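Sulfate adenylyltransferase (PDB 4DNX) catalyses the transfer of the adenylyl group of ATP to sulfate, giving adenosine 5'-phosphosulfate and diphosphate. Local coordinates at residues V196-R201 and R206-L211; M214-E217 and G223-I226. One frame throughout, in Å; residues are numbered along the deposited sequence.

How the contacts relate
The two contacts show how a parallel beta-alpha-beta unit is held together as the chain runs through it. From the N-terminal side, strand 195-200 leads through a short loop into helix 206-219, and contact 1 closes that loop by setting the first half of the helix against the strand. The helix then runs on to strand 223-230, and contact 2 closes this second connection near the helix's far end. The contacts follow in series, neither nesting nor crossing. Their centres lie about 8 Å apart: both use helix 206-219, and strands 195-200 and 223-230 are neighbours in the five-stranded parallel sheet, joined by backbone hydrogen bonds of Val-225 to Val-196 and to Phe-198.

Contact 1. Residues V196-R201 and R206-L211; sequences VAFQTR and RAHEEL
Strand residues 196-200 and helical residues 206-211 come closest in backbone at Phe-198 and His-208, whose CA atoms are 9.2 Å apart, so side chains must bridge the gap. Phe-198 does most of this: a first torsion near 180° (chi1 177°) swings the ring off the strand toward the helix. Its leading atom CZ lies over one face of the His-208 imidazole, toward the rim, and is 3.9 Å from His-208 CG. The rings are inclined at 53° and their centroids stand 5.5 Å apart, an oblique pairing, neither stacked nor edge-to-face. One turn further along the helix, Leu-211 offers a methyl, with its CD2 at 4.3 Å from Phe-198 CE1. A polar link complements this apolar one, since a single water lies 2.6 Å from Thr-200 OG1 and 2.8 Å from His-208 ND1, hydrogen-bonded to both, which probably limits the turn of the imidazole. Val-196 and Phe-198 extend the same packing along helix 206-219, to Ala-215 and Cys-212 respectively. Thr-200 meets Ile-247 of helix 240-254, while across the sheet strand 195-200 lies between strands 223-230 and 291-294, the central place in this Rossmann-like fold.

Contact 2. Residues M214-E217 and G223-I226; sequences MAME and GVVI
Met-216 reaches from helix 206-219 to Gly-223 and Val-224 in strand 223-230, and every contact between the two segments is made by this one side chain. Two kinds can be told apart. The first is between side chains: Met-216 SD lies 3.9 Å from Val-224 CG1 and equally near Val-224 CB, the two side chains crossing at about a right angle. The second sets a methyl against main chain. Because the methionine bends at its last torsion (chi3 79°), CE turns onto the peptide between the two strand residues, standing 3.8 Å from Gly-223 C and 3.8 Å from Val-224 N. Gly-223 meets it with backbone alone. Around this pair, Met-216 also touches Val-196, Ala-221 and Phe-255, and Val-224 packs on Val-260 of the adjoining strand. Were Met-216 an alanine, SD and CE would be gone, and Val-224 and the Gly-223 peptide would probably lose the packing they receive from 214-217, opening a gap between helix and sheet. With no hydrogen bond or salt bridge across it, the contact rests on apolar packing, with the bent thioether joining helix 206-219 to strand 223-230 in the second half of the beta-alpha-beta crossover.

Contact 1. Residues V196-R201 and R206-L211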
loop_
_atom_site.group_PDB
_atom_site.type_symbol
_atom_site.label_atom_id
_atom_site.label_comp_id
_atom_site.label_asym_id
_atom_site.label_seq_id
_atom_site.Cartn_x
_atom_site.Cartn_y
_atom_site.Cartn_z
ATOM N N VAL A 196 -2.587 -12.896 -15.761
ATOM C CA VAL A 196 -1.212 -13.446 -15.864
ATOM C C VAL A 196 -0.321 -12.773 -14.825
ATOM O O VAL A 196 -0.434 -11.567 -14.626
ATOM C CB VAL A 196 -0.652 -13.122 -17.267
ATOM C CG1 VAL A 196 0.863 -13.469 -17.367
ATOM C CG2 VAL A 196 -1.472 -13.838 -18.356
ATOM N N ALA A 197 0.560 -13.515 -14.137
ATOM C CA ALA A 197 1.518 -12.871 -13.220
ATOM C C ALA A 197 2.917 -12.988 -13.833
ATOM O O ALA A 197 3.252 -14.055 -14.449
ATOM C CB ALA A 197 1.487 -13.604 -11.837
ATOM N N PHE A 198 3.710 -11.930 -13.684
ATOM C CA PHE A 198 5.084 -11.880 -14.193
ATOM C C PHE A 198 5.976 -11.298 -13.114
ATOM O O PHE A 198 5.728 -10.189 -12.680
ATOM C CB PHE A 198 5.167 -10.987 -15.470
ATOM C CG PHE A 198 6.583 -10.838 -16.020
ATOM C CD1 PHE A 198 7.199 -11.921 -16.655
ATOM C CD2 PHE A 198 7.285 -9.627 -15.875
ATOM C CE1 PHE A 198 8.523 -11.785 -17.168
ATOM C CE2 PHE A 198 8.620 -9.499 -16.408
ATOM C CZ PHE A 198 9.179 -10.561 -17.022
ATOM N N GLN A 199 7.048 -12.021 -12.745
ATOM C CA GLN A 199 8.002 -11.538 -11.733
ATOM C C GLN A 199 9.159 -10.780 -12.398
ATOM O O GLN A 199 9.709 -11.240 -13.404
ATOM C CB GLN A 199 8.590 -12.745 -10.952
ATOM C CG GLN A 199 9.649 -12.341 -9.931
ATOM C CD GLN A 199 10.017 -13.469 -8.971
ATOM O OE1 GLN A 199 9.158 -14.242 -8.542
ATOM N NE2 GLN A 199 11.313 -13.575 -8.645
ATOM N N THR A 200 9.577 -9.663 -11.812
ATOM C CA THR A 200 10.826 -9.028 -12.271
ATOM C C THR A 200 11.465 -8.268 -11.133
ATOM O O THR A 200 10.790 -7.954 -10.177
ATOM C CB THR A 200 10.589 -8.057 -13.459
ATOM O OG1 THR A 200 11.873 -7.676 -13.998
ATOM C CG2 THR A 200 9.794 -6.837 -13.026
ATOM N N ARG A 201 12.787 -8.016 -11.212
ATOM C CA ARG A 201 13.362 -7.065 -10.255
ATOM C C ARG A 201 14.017 -5.884 -10.939
ATOM O O ARG A 201 14.515 -4.960 -10.273
ATOM C CB ARG A 201 14.309 -7.725 -9.225
ATOM C CG ARG A 201 15.478 -8.424 -9.788
ATOM C CD ARG A 201 16.278 -9.105 -8.655
ATOM N NE ARG A 201 17.335 -9.956 -9.204
ATOM C CZ ARG A 201 17.161 -11.203 -9.651
ATOM N NH1 ARG A 201 15.963 -11.781 -9.619
ATOM N NH2 ARG A 201 18.194 -11.886 -10.132
ATOM N N ARG A 206 11.558 -4.207 -24.253
ATOM C CA ARG A 206 10.536 -4.698 -25.172
ATOM C C ARG A 206 10.353 -6.197 -25.155
ATOM O O ARG A 206 9.233 -6.687 -25.394
ATOM C CB ARG A 206 10.751 -4.157 -26.591
ATOM C CG ARG A 206 9.670 -3.172 -26.892
ATOM C CD ARG A 206 9.707 -2.709 -28.333
ATOM N NE ARG A 206 9.009 -3.674 -29.176
ATOM C CZ ARG A 206 8.855 -3.538 -30.491
ATOM N NH1 ARG A 206 9.363 -2.485 -31.114
ATOM N NH2 ARG A 206 8.212 -4.466 -31.186
ATOM N N ALA A 207 11.428 -6.938 -24.874
ATOM C CA ALA A 207 11.340 -8.409 -24.867
ATOM C C ALA A 207 10.404 -8.897 -23.764
ATOM O O ALA A 207 9.580 -9.796 -23.987
ATOM C CB ALA A 207 12.731 -9.021 -24.701
ATOM N N HIS A 208 10.548 -8.308 -22.579
ATOM C CA HIS A 208 9.745 -8.737 -21.419
ATOM C C HIS A 208 8.354 -8.203 -21.527
ATOM O O HIS A 208 7.400 -8.891 -21.155
ATOM C CB HIS A 208 10.412 -8.316 -20.106
ATOM C CG HIS A 208 11.561 -9.206 -19.740
ATOM N ND1 HIS A 208 12.567 -8.822 -18.884
ATOM C CD2 HIS A 208 11.866 -10.468 -20.137
ATOM C CE1 HIS A 208 13.453 -9.800 -18.778
ATOM N NE2 HIS A 208 13.049 -10.812 -19.527
ATOM N N GLU A 209 8.228 -7.002 -22.101
ATOM C CA GLU A 209 6.918 -6.385 -22.326
ATOM C C GLU A 209 6.097 -7.274 -23.267
ATOM O O GLU A 209 4.912 -7.594 -23.001
ATOM C CB GLU A 209 7.125 -5.006 -22.961
ATOM C CG GLU A 209 5.861 -4.357 -23.476
ATOM C CD GLU A 209 6.115 -3.141 -24.370
ATOM O OE1 GLU A 209 7.179 -2.433 -24.259
ATOM O OE2 GLU A 209 5.230 -2.893 -25.211
ATOM N N GLU A 210 6.736 -7.672 -24.363
ATOM C CA GLU A 210 6.069 -8.495 -25.362
ATOM C C GLU A 210 5.801 -9.913 -24.855
ATOM O O GLU A 210 4.828 -10.531 -25.253
ATOM C CB GLU A 210 6.880 -8.499 -26.672
ATOM C CG GLU A 210 7.000 -7.091 -27.329
ATOM C CD GLU A 210 5.663 -6.490 -27.751
ATOM O OE1 GLU A 210 5.607 -5.238 -27.839
ATOM O OE2 GLU A 210 4.686 -7.252 -28.005
ATOM N N LEU A 211 6.649 -10.432 -23.958
ATOM C CA LEU A 211 6.398 -11.731 -23.372
ATOM C C LEU A 211 5.115 -11.709 -22.562
ATOM O O LEU A 211 4.311 -12.636 -22.682
ATOM C CB LEU A 211 7.531 -12.126 -22.441
ATOM C CG LEU A 211 7.443 -13.530 -21.874
ATOM C CD1 LEU A 211 7.451 -14.546 -23.024
ATOM C CD2 LEU A 211 8.645 -13.706 -20.978
HETATM O O HOH W 1 12.462 -7.381 -16.516
#

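Contact 2. Residues M214-E217 and G223-I226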
loop_
_atom_site.group_PDB
_atom_site.type_symbol
_atom_site.label_atom_id
_atom_site.label_comp_id
_atom_site.label_asym_id
_atom_site.label_seq_id
_atom_site.Cartn_x
_atom_site.Cartn_y
_atom_site.Cartn_z
ATOM N N MET A 214 2.248 -11.603 -25.154
ATOM C CA MET A 214 2.079 -12.977 -25.727
ATOM C C MET A 214 1.324 -13.900 -24.786
ATOM O O MET A 214 0.411 -14.627 -25.212
ATOM C CB MET A 214 3.449 -13.619 -26.033
ATOM C CG MET A 214 4.075 -13.076 -27.269
ATOM S SD MET A 214 5.697 -13.913 -27.456
ATOM C CE MET A 214 6.805 -12.522 -27.300
ATOM N N ALA A 215 1.711 -13.874 -23.512
ATOM C CA ALA A 215 1.045 -14.707 -22.506
ATOM C C ALA A 215 -0.433 -14.293 -22.379
ATOM O O ALA A 215 -1.340 -15.168 -22.403
ATOM C CB ALA A 215 1.751 -14.654 -21.155
ATOM N N MET A 216 -0.675 -12.980 -22.293
ATOM C CA MET A 216 -2.038 -12.481 -22.180
ATOM C C MET A 216 -2.898 -12.901 -23.372
ATOM O O MET A 216 -4.048 -13.318 -23.176
ATOM C CB MET A 216 -2.067 -10.968 -21.999
ATOM C CG MET A 216 -1.366 -10.519 -20.714
ATOM S SD MET A 216 -0.952 -8.753 -20.755
ATOM C CE MET A 216 -2.573 -8.193 -20.348
ATOM N N GLU A 217 -2.361 -12.813 -24.598
ATOM C CA GLU A 217 -3.148 -13.189 -25.792
ATOM C C GLU A 217 -3.397 -14.691 -25.805
ATOM O O GLU A 217 -4.483 -15.157 -26.183
ATOM C CB GLU A 217 -2.429 -12.766 -27.076
ATOM C CG GLU A 217 -3.250 -13.023 -28.361
ATOM C CD GLU A 217 -2.503 -12.678 -29.651
ATOM O OE1 GLU A 217 -1.812 -11.630 -29.679
ATOM O OE2 GLU A 217 -2.621 -13.447 -30.645
ATOM N N GLY A 223 -5.699 -9.065 -17.750
ATOM C CA GLY A 223 -4.695 -8.202 -17.171
ATOM C C GLY A 223 -3.460 -8.978 -16.777
ATOM O O GLY A 223 -3.488 -10.213 -16.761
ATOM N N VAL A 224 -2.386 -8.233 -16.505
ATOM C CA VAL A 224 -1.122 -8.777 -15.953
ATOM C C VAL A 224 -0.771 -8.058 -14.645
ATOM O O VAL A 224 -0.921 -6.831 -14.526
ATOM C CB VAL A 224 0.043 -8.639 -16.950
ATOM C CG1 VAL A 224 0.267 -7.162 -17.376
ATOM C CG2 VAL A 224 1.352 -9.212 -16.362
ATOM N N VAL A 225 -0.374 -8.850 -13.642
ATOM C CA VAL A 225 0.170 -8.312 -12.410
ATOM C C VAL A 225 1.691 -8.430 -12.580
ATOM O O VAL A 225 2.196 -9.573 -12.751
ATOM C CB VAL A 225 -0.288 -9.133 -11.182
ATOM C CG1 VAL A 225 0.380 -8.516 -9.911
ATOM C CG2 VAL A 225 -1.830 -9.070 -11.025
ATOM N N ILE A 226 2.387 -7.285 -12.520
ATOM C CA ILE A 226 3.882 -7.254 -12.588
ATOM C C ILE A 226 4.227 -7.269 -11.107
ATOM O O ILE A 226 3.884 -6.332 -10.374
ATOM C CB ILE A 226 4.370 -5.987 -13.273
ATOM C CG1 ILE A 226 3.920 -5.986 -14.766
ATOM C CG2 ILE A 226 5.908 -5.954 -13.177
ATOM C CD1 ILE A 226 4.287 -4.747 -15.598
#